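Local coordinates for tungsten formylmethanofuran dehydrogenase subunit E (PDB 3D00), which is of unproven function but binds zinc through a treble-clef finger and belongs to the FmdE family implicated in microbial methanogenesis, at residues G34-L39 and F85-Y90; V100-E105 and P140-L145. All blocks are in the same frame, centred on the assembly; numbering follows the deposited sequence. Where two conformers were deposited one is given.

Both contacts build the alpha+beta core of the FmdE domain, and neither lies near the zinc site. Contact 1 lays helix 28-42 against strand 86-91, an inner strand of the sheet, and is almost wholly buried; contact 2 joins strand 96-102 to 143-149, one of the sheet's two outermost strands, also largely buried but with Glu144 exposed. The chemistry follows the position: apolar side chains, against one another and against the backbone, carry the packing of 34-39 with 85-90, whereas backbone hydrogen bonds hold 100-105 to 140-145. The two meet where Val87 O lies 2.8 Å from Val100 N, a probable hydrogen bond between neighbouring strands, and where Met36 reaches on to Val100 and Leu143, thus touching three strands.

Contact 1: G34-L39 and F85-Y90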
ATOM      1  N   GLY A  34      12.276   4.729  -8.199  1.00 37.07           N
ATOM      2  CA  GLY A  34      13.533   4.720  -7.439  1.00 36.74           C
ATOM      3  C   GLY A  34      14.371   5.983  -7.547  1.00 36.88           C
ATOM      4  O   GLY A  34      14.999   6.446  -6.559  1.00 36.41           O
ATOM      5  N   PHE A  35      14.462   6.498  -8.765  1.00 35.56           N
ATOM      6  CA  PHE A  35      15.197   7.722  -8.997  1.00 35.59           C
ATOM      7  C   PHE A  35      14.482   8.841  -8.342  1.00 32.98           C
ATOM      8  O   PHE A  35      15.096   9.748  -7.854  1.00 33.05           O
ATOM      9  CB  PHE A  35      15.386   7.976 -10.479  1.00 35.68           C
ATOM     10  CG  PHE A  35      16.391   7.076 -11.098  1.00 35.90           C
ATOM     11  CD1 PHE A  35      17.728   7.173 -10.743  1.00 36.99           C
ATOM     12  CD2 PHE A  35      16.023   6.167 -12.077  1.00 36.72           C
ATOM     13  CE1 PHE A  35      18.661   6.358 -11.316  1.00 36.54           C
ATOM     14  CE2 PHE A  35      16.950   5.357 -12.660  1.00 36.28           C
ATOM     15  CZ  PHE A  35      18.257   5.433 -12.278  1.00 36.56           C
HETATM   16  N   MSE A  36      13.168   8.806  -8.364  1.00 32.95           N
HETATM   17  CA  MSE A  36      12.394   9.870  -7.756  1.00 33.08           C
HETATM   18  C   MSE A  36      12.507   9.933  -6.243  1.00 33.74           C
HETATM   19  O   MSE A  36      12.718  10.995  -5.664  1.00 35.82           O
HETATM   20  CB  MSE A  36      10.924   9.762  -8.166  1.00 32.87           C
HETATM   21  CG  MSE A  36      10.712  10.024  -9.628  1.00 35.16           C
HETATM   22 SE   MSE A  36       8.947   9.394 -10.214  0.75 34.03          SE
HETATM   23  CE  MSE A  36       7.872  10.749  -9.596  1.00 38.41           C
ATOM     24  N   VAL A  37      12.398   8.795  -5.603  1.00 34.75           N
ATOM     25  CA  VAL A  37      12.506   8.712  -4.157  1.00 36.89           C
ATOM     26  C   VAL A  37      13.924   9.045  -3.711  1.00 35.62           C
ATOM     27  O   VAL A  37      14.103   9.752  -2.716  1.00 34.41           O
ATOM     28  CB  VAL A  37      12.090   7.310  -3.638  1.00 37.46           C
ATOM     29  CG1 VAL A  37      12.463   7.112  -2.136  1.00 38.21           C
ATOM     30  CG2 VAL A  37      10.624   7.093  -3.889  1.00 37.03           C
ATOM     31  N   ASP A  38      14.920   8.570  -4.462  1.00 35.53           N
ATOM     32  CA  ASP A  38      16.299   8.957  -4.217  1.00 35.46           C
ATOM     33  C   ASP A  38      16.537  10.476  -4.281  1.00 35.28           C
ATOM     34  O   ASP A  38      17.168  11.031  -3.398  1.00 35.64           O
ATOM     35  CB  ASP A  38      17.226   8.227  -5.203  1.00 36.06           C
ATOM     36  CG  ASP A  38      18.666   8.632  -5.066  1.00 36.28           C
ATOM     37  OD1 ASP A  38      19.393   8.058  -4.223  1.00 37.99           O
ATOM     38  OD2 ASP A  38      19.075   9.501  -5.834  1.00 37.11           O
ATOM     39  N   LEU A  39      16.048  11.149  -5.327  1.00 36.54           N
ATOM     40  CA  LEU A  39      16.200  12.617  -5.433  1.00 35.09           C
ATOM     41  C   LEU A  39      15.447  13.337  -4.281  1.00 36.47           C
ATOM     42  O   LEU A  39      15.945  14.309  -3.701  1.00 34.58           O
ATOM     43  CB  LEU A  39      15.687  13.090  -6.802  1.00 35.66           C
ATOM     44  CG  LEU A  39      15.704  14.596  -7.142  1.00 35.40           C
ATOM     45  CD1 LEU A  39      17.115  15.059  -7.040  1.00 34.47           C
ATOM     46  CD2 LEU A  39      15.106  14.937  -8.542  1.00 34.82           C
ATOM     47  N   PHE A  85       2.003  10.980 -11.819  1.00 38.89           N
ATOM     48  CA  PHE A  85       3.247  10.253 -11.523  1.00 39.86           C
ATOM     49  C   PHE A  85       4.156  11.195 -10.731  1.00 39.42           C
ATOM     50  O   PHE A  85       5.068  11.799 -11.264  1.00 39.51           O
ATOM     51  CB  PHE A  85       3.920   9.740 -12.808  1.00 41.29           C
ATOM     52  CG  PHE A  85       4.772   8.525 -12.588  1.00 41.86           C
ATOM     53  CD1 PHE A  85       4.187   7.297 -12.342  1.00 42.78           C
ATOM     54  CD2 PHE A  85       6.144   8.604 -12.617  1.00 43.31           C
ATOM     55  CE1 PHE A  85       4.959   6.169 -12.106  1.00 43.82           C
ATOM     56  CE2 PHE A  85       6.936   7.466 -12.384  1.00 43.09           C
ATOM     57  CZ  PHE A  85       6.338   6.264 -12.132  1.00 43.22           C
ATOM     58  N   ALA A  86       3.861  11.296  -9.448  1.00 37.94           N
ATOM     59  CA  ALA A  86       4.550  12.205  -8.547  1.00 38.45           C
ATOM     60  C   ALA A  86       4.556  11.617  -7.128  1.00 38.63           C
ATOM     61  O   ALA A  86       3.655  10.881  -6.721  1.00 36.15           O
ATOM     62  CB  ALA A  86       3.855  13.541  -8.559  1.00 34.59           C
ATOM     63  N   VAL A  87       5.621  11.907  -6.394  1.00 39.87           N
ATOM     64  CA  VAL A  87       5.710  11.529  -4.989  1.00 37.91           C
ATOM     65  C   VAL A  87       6.209  12.756  -4.246  1.00 36.44           C
ATOM     66  O   VAL A  87       7.002  13.504  -4.787  1.00 37.14           O
ATOM     67  CB  VAL A  87       6.733  10.337  -4.782  1.00 37.74           C
ATOM     68  CG1 VAL A  87       8.100  10.657  -5.481  1.00 36.86           C
ATOM     69  CG2 VAL A  87       6.950  10.033  -3.267  1.00 37.14           C
ATOM     70  N   SER A  88       5.701  12.968  -3.034  1.00 35.20           N
ATOM     71  CA  SER A  88       6.289  13.921  -2.122  0.50 35.35           C
ATOM     72  C   SER A  88       6.698  13.208  -0.851  1.00 35.21           C
ATOM     73  O   SER A  88       6.030  12.239  -0.400  1.00 36.61           O
ATOM     74  CB  SER A  88       5.337  15.067  -1.800  0.50 35.32           C
ATOM     75  OG  SER A  88       4.243  14.620  -1.046  0.50 34.80           O
ATOM     76  N   LEU A  89       7.821  13.668  -0.299  1.00 34.81           N
ATOM     77  CA  LEU A  89       8.298  13.279   1.019  1.00 33.72           C
ATOM     78  C   LEU A  89       8.241  14.545   1.866  1.00 34.11           C
ATOM     79  O   LEU A  89       8.647  15.598   1.398  1.00 33.84           O
ATOM     80  CB  LEU A  89       9.717  12.711   0.932  1.00 32.04           C
ATOM     81  CG  LEU A  89       9.859  11.447   0.059  1.00 32.65           C
ATOM     82  CD1 LEU A  89      11.249  10.954   0.161  1.00 30.06           C
ATOM     83  CD2 LEU A  89       8.900  10.328   0.407  1.00 32.13           C
ATOM     84  N   TYR A  90       7.678  14.488   3.067  1.00 33.75           N
ATOM     85  CA  TYR A  90       7.538  15.690   3.856  1.00 35.91           C
ATOM     86  C   TYR A  90       7.851  15.476   5.338  1.00 36.15           C
ATOM     87  O   TYR A  90       7.705  14.371   5.843  1.00 35.15           O
ATOM     88  CB  TYR A  90       6.166  16.310   3.657  1.00 37.62           C
ATOM     89  CG  TYR A  90       5.027  15.446   4.081  1.00 38.81           C
ATOM     90  CD1 TYR A  90       4.493  14.493   3.210  1.00 38.20           C
ATOM     91  CD2 TYR A  90       4.470  15.567   5.357  1.00 39.31           C
ATOM     92  CE1 TYR A  90       3.429  13.697   3.583  1.00 38.11           C
ATOM     93  CE2 TYR A  90       3.398  14.729   5.766  1.00 39.12           C
ATOM     94  CZ  TYR A  90       2.881  13.811   4.867  1.00 39.20           C
ATOM     95  OH  TYR A  90       1.841  12.983   5.238  1.00 39.48           O
TER
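The helix-on-sheet core of the FmdE domain is entered here by Met36, a selenomethionine on helix 28-42 that faces Phe85, Ala86 and Val87, on the way into strand 86-91. Helix and strand run nearly the same way, their short axes 26° apart and 8.9 Å from each other at closest approach. The chain of Met36 is extended as far as SE and then bends (chi3 78°), which turns the terminal methyl in towards the strand backbone. CE ends 3.4 Å from Phe85 O and 3.8 Å from Ala86 CA, a van der Waals fit of a methyl against the peptide chain. The selenium itself meets the neighbouring ring, 3.5 Å from Phe85 CE2. Its line to the ring centroid is 4.5 Å long and 56° off the normal, so this Met-aromatic contact is oblique. Phe85 turns its ring to the helix with CG anti to the backbone N. Two residues on, Val87 points at the helix and sets CG1 4.0 Å from Met36 CB. Two residues further along the strand, Leu89 CD1 comes 4.2 Å from Val37 O. Met36 also rests on Leu102 of the next strand, while Ser88, on the other side of the strand, bonds Tyr190 of the second subunit. A helix packed by apolar side chains across one face of a beta-sheet is characteristic of a two-layer alpha+beta fold.

Contact 2: V100-E105 and P140-L145; sequences VFLDVE and PDILEL
Phe101 holds CG between its backbone N and carbonyl carbon (chi1 60°), and Glu144 places its own CG anti to N (chi1 -163°); together these torsions set ring and carboxylate chain side by side on one face of an antiparallel ladder. The ladder pairs strand 96-102 with the edge strand 143-149 of the domain's mixed sheet. Phe101 and Glu144 form its hydrogen-bonded pair, with Glu144 N 2.8 Å from Phe101 O and Phe101 N 3.1 Å from Glu144 O, both bonds almost straight. Beyond them, where 100-105 leaves the sheet, Asp103 N still gives a 2.8 Å bond to Ile142 O and carries the pairing past the last bridge. Above the ladder, Glu144 CB sits over one face of the Phe101 ring, 4.1 Å from its centroid, in a CH-pi contact displaced toward the rim at CZ. Glu171 of the second subunit also packs on this ring. Replacing Phe101 by an alanine is likely to strip the aromatic surface from Glu144 CB and from Glu171 of the second subunit, leaving the Glu144 side chain to rely more on its bond to Leu145 N. On the reverse face, which looks to helix 28-42, Val100 CG2 meets Leu145 CD2 at 3.8 Å. Asp103 OD2 lies 4.5 Å from Glu144 OE2, a proximity that may disfavour charge on both. The other carboxylate oxygen is engaged within its own strand: Glu144 OE1 accepts a bond from Leu145 N at 2.9 Å, on its anti side and 19° out of the carboxylate plane.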
ATOM      1  N   VAL A 100       8.403  15.406  -6.285  1.00 35.52           N
ATOM      2  CA  VAL A 100       9.169  15.013  -7.443  1.00 35.59           C
ATOM      3  C   VAL A 100       8.226  14.411  -8.449  1.00 37.07           C
ATOM      4  O   VAL A 100       7.372  13.604  -8.114  1.00 35.70           O
ATOM      5  CB  VAL A 100      10.291  13.980  -7.119  1.00 35.20           C
ATOM      6  CG1 VAL A 100      11.108  13.714  -8.381  1.00 35.09           C
ATOM      7  CG2 VAL A 100      11.166  14.471  -5.997  1.00 34.84           C
ATOM      8  N   PHE A 101       8.419  14.811  -9.692  1.00 38.15           N
ATOM      9  CA  PHE A 101       7.625  14.358 -10.773  1.00 39.45           C
ATOM     10  C   PHE A 101       8.440  14.325 -12.075  1.00 42.86           C
ATOM     11  O   PHE A 101       9.579  14.810 -12.135  1.00 41.59           O
ATOM     12  CB  PHE A 101       6.386  15.267 -10.891  1.00 37.23           C
ATOM     13  CG  PHE A 101       6.681  16.739 -11.138  1.00 37.40           C
ATOM     14  CD1 PHE A 101       7.037  17.566 -10.110  1.00 37.49           C
ATOM     15  CD2 PHE A 101       6.553  17.279 -12.397  1.00 37.66           C
ATOM     16  CE1 PHE A 101       7.264  18.914 -10.335  1.00 38.27           C
ATOM     17  CE2 PHE A 101       6.781  18.635 -12.639  1.00 38.05           C
ATOM     18  CZ  PHE A 101       7.135  19.444 -11.601  1.00 37.18           C
ATOM     19  N   LEU A 102       7.845  13.740 -13.107  1.00 47.02           N
ATOM     20  CA  LEU A 102       8.480  13.646 -14.413  1.00 51.26           C
ATOM     21  C   LEU A 102       8.262  14.927 -15.234  1.00 51.86           C
ATOM     22  O   LEU A 102       7.171  15.491 -15.266  1.00 51.28           O
ATOM     23  CB  LEU A 102       7.984  12.415 -15.174  1.00 53.11           C
ATOM     24  CG  LEU A 102       8.789  11.121 -14.994  1.00 54.05           C
ATOM     25  CD1 LEU A 102       9.006  10.928 -13.533  1.00 53.58           C
ATOM     26  CD2 LEU A 102       8.086   9.897 -15.636  1.00 53.58           C
ATOM     27  N   ASP A 103       9.334  15.356 -15.883  1.00 54.15           N
ATOM     28  CA  ASP A 103       9.379  16.566 -16.686  1.00 56.70           C
ATOM     29  C   ASP A 103       9.532  16.098 -18.145  1.00 56.58           C
ATOM     30  O   ASP A 103      10.625  15.741 -18.587  1.00 55.58           O
ATOM     31  CB  ASP A 103      10.581  17.405 -16.222  1.00 57.88           C
ATOM     32  CG  ASP A 103      10.499  18.880 -16.620  1.00 59.68           C
ATOM     33  OD1 ASP A 103       9.428  19.504 -16.477  1.00 60.53           O
ATOM     34  OD2 ASP A 103      11.556  19.429 -17.035  1.00 61.08           O
ATOM     35  N   VAL A 104       8.416  16.051 -18.875  1.00 58.91           N
ATOM     36  CA  VAL A 104       8.432  15.616 -20.292  1.00 59.68           C
ATOM     37  C   VAL A 104       9.279  16.542 -21.173  1.00 59.78           C
ATOM     38  O   VAL A 104       9.877  16.066 -22.155  1.00 60.01           O
ATOM     39  CB  VAL A 104       7.010  15.405 -20.864  1.00 60.03           C
ATOM     40  CG1 VAL A 104       7.067  14.936 -22.339  1.00 59.90           C
ATOM     41  CG2 VAL A 104       6.257  14.388 -20.005  1.00 59.50           C
ATOM     42  N   GLU A 105       9.401  17.815 -20.771  1.00 59.92           N
ATOM     43  CA  GLU A 105      10.364  18.753 -21.409  1.00 61.13           C
ATOM     44  C   GLU A 105      11.793  18.184 -21.459  1.00 58.77           C
ATOM     45  O   GLU A 105      12.554  18.461 -22.405  1.00 59.50           O
ATOM     46  CB  GLU A 105      10.374  20.142 -20.724  1.00 62.82           C
ATOM     47  CG  GLU A 105       8.995  20.645 -20.145  1.00 64.64           C
ATOM     48  CD  GLU A 105       8.870  22.196 -20.029  1.00 65.43           C
ATOM     49  OE1 GLU A 105       9.911  22.906 -19.966  1.00 67.83           O
ATOM     50  OE2 GLU A 105       7.719  22.710 -19.998  1.00 67.08           O
ATOM     51  N   PRO A 140      18.038  10.501 -12.988  1.00 40.63           N
ATOM     52  CA  PRO A 140      17.177  11.609 -12.555  1.00 42.24           C
ATOM     53  C   PRO A 140      17.028  12.770 -13.563  1.00 42.06           C
ATOM     54  O   PRO A 140      16.346  13.720 -13.257  1.00 41.51           O
ATOM     55  CB  PRO A 140      17.901  12.117 -11.310  1.00 42.80           C
ATOM     56  CG  PRO A 140      19.348  11.935 -11.676  1.00 42.74           C
ATOM     57  CD  PRO A 140      19.380  10.594 -12.396  1.00 42.04           C
ATOM     58  N   ASP A 141      17.658  12.709 -14.736  1.00 41.22           N
ATOM     59  CA  ASP A 141      17.589  13.818 -15.725  1.00 40.23           C
ATOM     60  C   ASP A 141      16.167  14.130 -16.244  1.00 38.81           C
ATOM     61  O   ASP A 141      15.885  15.244 -16.700  1.00 39.36           O
ATOM     62  CB  ASP A 141      18.528  13.553 -16.918  1.00 41.61           C
ATOM     63  CG  ASP A 141      20.000  13.310 -16.506  1.00 42.60           C
ATOM     64  OD1 ASP A 141      20.377  13.593 -15.353  1.00 45.19           O
ATOM     65  OD2 ASP A 141      20.790  12.834 -17.351  1.00 44.21           O
ATOM     66  N   ILE A 142      15.269  13.167 -16.154  1.00 36.80           N
ATOM     67  CA  ILE A 142      13.889  13.381 -16.571  1.00 36.08           C
ATOM     68  C   ILE A 142      12.963  13.832 -15.436  1.00 36.73           C
ATOM     69  O   ILE A 142      11.752  13.953 -15.618  1.00 37.16           O
ATOM     70  CB  ILE A 142      13.345  12.118 -17.223  1.00 36.10           C
ATOM     71  CG1 ILE A 142      13.503  10.907 -16.293  1.00 36.61           C
ATOM     72  CG2 ILE A 142      14.093  11.892 -18.544  1.00 35.71           C
ATOM     73  CD1 ILE A 142      12.587   9.729 -16.638  1.00 35.90           C
ATOM     74  N   LEU A 143      13.552  14.139 -14.288  1.00 37.38           N
ATOM     75  CA  LEU A 143      12.792  14.517 -13.093  1.00 38.21           C
ATOM     76  C   LEU A 143      12.830  16.024 -12.782  1.00 37.00           C
ATOM     77  O   LEU A 143      13.786  16.699 -13.128  1.00 36.55           O
ATOM     78  CB  LEU A 143      13.328  13.695 -11.915  1.00 37.88           C
ATOM     79  CG  LEU A 143      13.287  12.184 -12.128  1.00 38.11           C
ATOM     80  CD1 LEU A 143      13.825  11.496 -10.886  1.00 38.96           C
ATOM     81  CD2 LEU A 143      11.904  11.721 -12.445  1.00 40.09           C
ATOM     82  N   GLU A 144      11.762  16.548 -12.190  1.00 37.02           N
ATOM     83  CA  GLU A 144      11.754  17.902 -11.635  1.00 38.31           C
ATOM     84  C   GLU A 144      11.315  17.849 -10.175  1.00 37.04           C
ATOM     85  O   GLU A 144      10.573  16.984  -9.771  1.00 33.32           O
ATOM     86  CB  GLU A 144      10.834  18.854 -12.420  1.00 40.64           C
ATOM     87  CG  GLU A 144      11.076  20.376 -12.172  1.00 44.75           C
ATOM     88  CD  GLU A 144      12.582  20.800 -12.132  1.00 47.21           C
ATOM     89  OE1 GLU A 144      13.246  20.708 -11.049  1.00 50.14           O
ATOM     90  OE2 GLU A 144      13.124  21.224 -13.182  1.00 49.19           O
ATOM     91  N   LEU A 145      11.752  18.831  -9.413  1.00 37.05           N
ATOM     92  CA  LEU A 145      11.576  18.878  -7.964  1.00 39.31           C
ATOM     93  C   LEU A 145      10.904  20.197  -7.633  1.00 39.72           C
ATOM     94  O   LEU A 145      11.192  21.216  -8.265  1.00 38.14           O
ATOM     95  CB  LEU A 145      12.955  18.912  -7.337  1.00 42.01           C
ATOM     96  CG  LEU A 145      13.610  17.928  -6.406  1.00 43.63           C
ATOM     97  CD1 LEU A 145      15.007  18.546  -6.137  1.00 43.95           C
ATOM     98  CD2 LEU A 145      12.837  17.778  -5.148  1.00 43.87           C
TER